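Side-chain contacts in Esterase/lipase (Uncultured bacterium, PDB 3K6K), which probably hydrolyses carboxylic ester bonds as an esterase or lipase of the hormone-sensitive lipase type, built on the alpha/beta hydrolase fold: residues R19-L24 and K288-A293; K274-P277 and V282-M285. All coordinates share one frame; numbering follows the deposited sequence.

Overall arrangement
Both contacts are apolar, largely buried and built on phenylalanine, with centres about 10 Å apart on the same side of the chain's centre. Contact 2 lies deeper, about 12 Å from that centre, with both its residues buried, and joins strand 271-276 to the 3-10 turn 283-285 beyond it. Contact 1 sits about 19 Å out, where F289 stays partly exposed, and ties helix 18-30 to the loop leading into helix 291-305, across 263 intervening residues. Their chemistry differs in ring geometry: two slid, nearly parallel phenyls in contact 1, an indole and a phenyl set obliquely in contact 2. They touch directly, A292 O lying 3.1 Å from F283 CE1, and helix 291-305 borders both.

Contact 1: R19-L24 and K288-A293; sequences RDFLQL and KFVNAA
The F21 ring takes F289 CB over one face, 3.7 Å above the plane and displaced toward the rim, while the methyl V290 CG1 comes at it obliquely. For the F289 ring, one face carries its own neighbour K288, whose CG stands over the centre; F21 CE2 approaches this ring at a slant. The two phenyl planes are only 18° from parallel, yet their centroids are 5.4 Å apart, so they slide past each other. With so little overlap, the clearer face contact is a CH-pi one, F289 CB lying 4.0 Å from the centroid of the F21 ring and 24° off its normal, supplemented by the rim contact of F21 CE2 with F289 CD1 at 3.7 Å.

F21 extends from the helix with chi1 at -178°, its CG opposite the backbone N, which puts the CD2-CE2 side on F289 and CD1 on V290. V290 CG1 also reaches the base of the ring, 3.7 Å from F21 CB. Y286 brings a further ring against F21, and M279 packs on V290. A backbone hydrogen bond between F289 and M16 joins the same loop to the chain just ahead of helix 18-30. Helix 18-30 thus packs on the loop before helix 291-305, consistent with the N-terminal helices that form part of the cap in hormone-sensitive lipase relatives.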
loop_
_atom_site.group_PDB
_atom_site.type_symbol
_atom_site.label_atom_id
_atom_site.label_comp_id
_atom_site.label_asym_id
_atom_site.label_seq_id
_atom_site.Cartn_x
_atom_site.Cartn_y
_atom_site.Cartn_z
ATOM N N ARG A 19 12.259 13.002 13.784
ATOM C CA ARG A 19 11.412 14.055 14.357
ATOM C C ARG A 19 12.185 15.391 14.424
ATOM O O ARG A 19 11.581 16.468 14.407
ATOM C CB ARG A 19 10.826 13.642 15.708
ATOM C CG ARG A 19 9.635 12.646 15.603
ATOM C CD ARG A 19 9.129 12.339 17.022
ATOM N NE ARG A 19 8.615 13.570 17.657
ATOM C CZ ARG A 19 8.279 13.739 18.943
ATOM N NH1 ARG A 19 8.364 12.751 19.836
ATOM N NH2 ARG A 19 7.836 14.932 19.332
ATOM N N ASP A 20 13.513 15.284 14.436
ATOM C CA ASP A 20 14.383 16.449 14.543
ATOM C C ASP A 20 14.459 17.098 13.183
ATOM O O ASP A 20 14.460 18.310 13.103
ATOM C CB ASP A 20 15.779 16.105 15.147
ATOM C CG ASP A 20 15.666 15.663 16.620
ATOM O OD1 ASP A 20 14.593 15.989 17.228
ATOM O OD2 ASP A 20 16.578 14.972 17.181
ATOM N N PHE A 21 14.471 16.278 12.129
ATOM C CA PHE A 21 14.540 16.790 10.782
ATOM C C PHE A 21 13.225 17.504 10.486
ATOM O O PHE A 21 13.233 18.543 9.854
ATOM C CB PHE A 21 14.792 15.668 9.756
ATOM C CG PHE A 21 14.918 16.166 8.300
ATOM C CD1 PHE A 21 14.133 15.611 7.285
ATOM C CD2 PHE A 21 15.833 17.162 7.961
ATOM C CE1 PHE A 21 14.252 16.043 5.966
ATOM C CE2 PHE A 21 15.960 17.619 6.638
ATOM C CZ PHE A 21 15.150 17.044 5.637
ATOM N N LEU A 22 12.114 16.948 10.964
ATOM C CA LEU A 22 10.803 17.601 10.826
ATOM C C LEU A 22 10.785 19.003 11.429
ATOM O O LEU A 22 10.162 19.913 10.864
ATOM C CB LEU A 22 9.661 16.771 11.443
ATOM C CG LEU A 22 9.477 15.449 10.680
ATOM C CD1 LEU A 22 8.495 14.518 11.363
ATOM C CD2 LEU A 22 9.100 15.712 9.184
ATOM N N GLN A 23 11.444 19.150 12.584
ATOM C CA GLN A 23 11.527 20.446 13.265
ATOM C C GLN A 23 12.402 21.413 12.434
ATOM O O GLN A 23 12.132 22.597 12.365
ATOM C CB GLN A 23 12.017 20.301 14.721
ATOM C CG GLN A 23 11.958 21.621 15.530
ATOM C CD GLN A 23 10.821 21.671 16.584
ATOM O OE1 GLN A 23 11.017 22.237 17.691
ATOM N NE2 GLN A 23 9.647 21.103 16.250
ATOM N N LEU A 24 13.412 20.902 11.777
ATOM C CA LEU A 24 14.198 21.736 10.957
ATOM C C LEU A 24 13.353 22.188 9.775
ATOM O O LEU A 24 13.372 23.348 9.494
ATOM C CB LEU A 24 15.514 21.105 10.586
ATOM C CG LEU A 24 16.228 21.635 9.371
ATOM C CD1 LEU A 24 16.520 23.060 9.453
ATOM C CD2 LEU A 24 17.459 20.878 9.034
ATOM N N LYS A 288 20.814 12.626 2.739
ATOM C CA LYS A 288 21.847 13.278 3.515
ATOM C C LYS A 288 21.522 13.378 5.021
ATOM O O LYS A 288 22.437 13.204 5.837
ATOM C CB LYS A 288 22.151 14.637 2.902
ATOM C CG LYS A 288 23.000 15.555 3.752
ATOM C CD LYS A 288 23.350 16.813 2.934
ATOM C CE LYS A 288 24.630 17.520 3.396
ATOM N NZ LYS A 288 24.665 18.937 2.882
ATOM N N PHE A 289 20.236 13.615 5.341
ATOM C CA PHE A 289 19.683 13.875 6.696
ATOM C C PHE A 289 18.929 12.721 7.330
ATOM O O PHE A 289 19.166 12.410 8.497
ATOM C CB PHE A 289 18.783 15.122 6.688
ATOM C CG PHE A 289 19.491 16.340 6.138
ATOM C CD1 PHE A 289 19.164 16.836 4.880
ATOM C CD2 PHE A 289 20.593 16.881 6.819
ATOM C CE1 PHE A 289 19.847 17.940 4.353
ATOM C CE2 PHE A 289 21.325 17.967 6.266
ATOM C CZ PHE A 289 20.928 18.511 5.054
ATOM N N VAL A 290 18.001 12.085 6.617
ATOM C CA VAL A 290 17.303 10.987 7.268
ATOM C C VAL A 290 17.603 9.642 6.591
ATOM O O VAL A 290 17.737 9.550 5.377
ATOM C CB VAL A 290 15.802 11.261 7.417
ATOM C CG1 VAL A 290 15.574 12.344 8.420
ATOM C CG2 VAL A 290 15.173 11.653 6.052
ATOM N N ASN A 291 17.707 8.610 7.396
ATOM C CA ASN A 291 18.073 7.263 6.942
ATOM C C ASN A 291 17.012 6.605 6.044
ATOM O O ASN A 291 17.374 5.973 5.039
ATOM C CB ASN A 291 18.373 6.378 8.141
ATOM C CG ASN A 291 18.933 5.015 7.729
ATOM O OD1 ASN A 291 18.339 3.974 8.112
ATOM N ND2 ASN A 291 20.069 4.994 6.915
ATOM N N ALA A 292 15.733 6.818 6.357
ATOM C CA ALA A 292 14.619 6.242 5.544
ATOM C C ALA A 292 14.601 6.570 4.045
ATOM O O ALA A 292 14.008 5.851 3.217
ATOM C CB ALA A 292 13.227 6.592 6.188
ATOM N N ALA A 293 15.232 7.674 3.684
ATOM C CA ALA A 293 15.387 8.025 2.281
ATOM C C ALA A 293 16.311 7.081 1.548
ATOM O O ALA A 293 15.999 6.680 0.437
ATOM C CB ALA A 293 15.825 9.498 2.110
#

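Contact 2: K274-P277 and V282-M285; sequences KIWP and VFQM
W276 meets F283 from CB outward over the pyrrole part of its indole, beginning with W276 CB, which lies 3.8 Å from F283 CE2. W276 CG makes the tightest approach, 3.4 Å from F283 CZ, and CD1 and CD2 straddle the same phenyl tip. Farther out, W276 CE2 and NE1 each lie 3.8 Å from F283 CZ, NE1 at the edge of the phenyl and in its plane. The contact fades at CE3; on the outer rim, CZ3 is instead packed by A292 O of helix 291-305. The phenyl thus points its CZ corner at the indole, 3.3 Å above the plane and offset toward the rim. Its plane is turned 51° from that of the five-membered ring, with centroids 4.7 Å apart, so the pair is neither a stack nor a T-shaped contact.

F283 reaches this position with CG lodged between its backbone N and carbonyl carbon (chi1 68°). Q284 CD covers one face of the phenyl, over its centre. On the indole face opposite F283 lies K274 CE, so the tryptophan is sandwiched between a phenyl tip and a lysine chain. K274 NZ forms a salt bridge with E299 on helix 291-305, which may help hold that chain across the ring. K274 and I275 also pair with a strand of the second subunit, continuing the sheet across the interface.

H281, immediately before V282, fits the histidine of a likely Ser-His-Glu triad with S157 and E251. The contact thus packs the loop after the last strand of the alpha/beta hydrolase sheet, the usual place of the catalytic histidine in this fold, against W276 of strand 271-276.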
loop_
_atom_site.group_PDB
_atom_site.type_symbol
_atom_site.label_atom_id
_atom_site.label_comp_id
_atom_site.label_asym_id
_atom_site.label_seq_id
_atom_site.Cartn_x
_atom_site.Cartn_y
_atom_site.Cartn_z
ATOM N N LYS A 274 3.763 1.814 0.104
ATOM C CA LYS A 274 4.350 1.887 1.410
ATOM C C LYS A 274 4.269 3.326 1.962
ATOM O O LYS A 274 4.557 4.300 1.280
ATOM C CB LYS A 274 5.800 1.392 1.365
ATOM C CG LYS A 274 6.428 1.134 2.727
ATOM C CD LYS A 274 7.783 0.465 2.500
ATOM C CE LYS A 274 8.545 0.124 3.788
ATOM N NZ LYS A 274 9.665 -0.752 3.304
ATOM N N ILE A 275 3.904 3.434 3.233
ATOM C CA ILE A 275 3.844 4.712 3.889
ATOM C C ILE A 275 4.900 4.776 4.964
ATOM O O ILE A 275 4.939 3.876 5.825
ATOM C CB ILE A 275 2.498 4.892 4.538
ATOM C CG1 ILE A 275 1.393 4.863 3.460
ATOM C CG2 ILE A 275 2.496 6.208 5.272
ATOM C CD1 ILE A 275 0.002 4.836 4.087
ATOM N N TRP A 276 5.686 5.848 4.975
ATOM C CA TRP A 276 6.871 5.909 5.812
ATOM C C TRP A 276 6.745 6.827 7.025
ATOM O O TRP A 276 6.653 8.038 6.881
ATOM C CB TRP A 276 8.136 6.268 5.010
ATOM C CG TRP A 276 8.462 5.299 3.882
ATOM C CD1 TRP A 276 7.786 5.170 2.700
ATOM C CD2 TRP A 276 9.611 4.398 3.786
ATOM N NE1 TRP A 276 8.394 4.194 1.910
ATOM C CE2 TRP A 276 9.520 3.734 2.537
ATOM C CE3 TRP A 276 10.685 4.087 4.640
ATOM C CZ2 TRP A 276 10.426 2.787 2.140
ATOM C CZ3 TRP A 276 11.584 3.151 4.236
ATOM C CH2 TRP A 276 11.458 2.506 2.982
ATOM N N PRO A 277 6.816 6.229 8.236
ATOM C CA PRO A 277 6.684 6.919 9.528
ATOM C C PRO A 277 7.593 8.173 9.647
ATOM O O PRO A 277 8.805 8.124 9.359
ATOM C CB PRO A 277 7.113 5.851 10.564
ATOM C CG PRO A 277 7.211 4.554 9.839
ATOM C CD PRO A 277 7.050 4.782 8.368
ATOM N N VAL A 282 8.089 13.854 -0.361
ATOM C CA VAL A 282 9.223 13.407 -1.171
ATOM C C VAL A 282 10.534 13.274 -0.345
ATOM O O VAL A 282 11.580 13.804 -0.687
ATOM C CB VAL A 282 9.449 14.248 -2.480
ATOM C CG1 VAL A 282 10.398 13.475 -3.389
ATOM C CG2 VAL A 282 8.102 14.543 -3.281
ATOM N N PHE A 283 10.477 12.496 0.716
ATOM C CA PHE A 283 11.592 12.399 1.638
ATOM C C PHE A 283 12.847 11.831 1.032
ATOM O O PHE A 283 13.932 12.013 1.633
ATOM C CB PHE A 283 11.196 11.581 2.875
ATOM C CG PHE A 283 10.954 10.093 2.606
ATOM C CD1 PHE A 283 11.971 9.169 2.810
ATOM C CD2 PHE A 283 9.709 9.634 2.223
ATOM C CE1 PHE A 283 11.749 7.824 2.583
ATOM C CE2 PHE A 283 9.461 8.305 2.028
ATOM C CZ PHE A 283 10.488 7.392 2.171
ATOM N N GLN A 284 12.711 11.161 -0.126
ATOM C CA GLN A 284 13.824 10.537 -0.792
ATOM C C GLN A 284 14.860 11.603 -1.229
ATOM O O GLN A 284 15.947 11.236 -1.681
ATOM C CB GLN A 284 13.375 9.629 -2.006
ATOM C CG GLN A 284 12.344 8.486 -1.715
ATOM C CD GLN A 284 10.881 9.017 -1.479
ATOM O OE1 GLN A 284 10.633 10.250 -1.459
ATOM N NE2 GLN A 284 9.939 8.095 -1.309
ATOM N N MET A 285 14.490 12.890 -1.166
ATOM C CA MET A 285 15.445 13.974 -1.369
ATOM C C MET A 285 16.508 14.125 -0.250
ATOM O O MET A 285 17.580 14.762 -0.464
ATOM C CB MET A 285 14.749 15.340 -1.584
ATOM C CG MET A 285 13.631 15.313 -2.578
ATOM S SD MET A 285 13.961 15.571 -4.334
ATOM C CE MET A 285 14.063 17.354 -4.448
#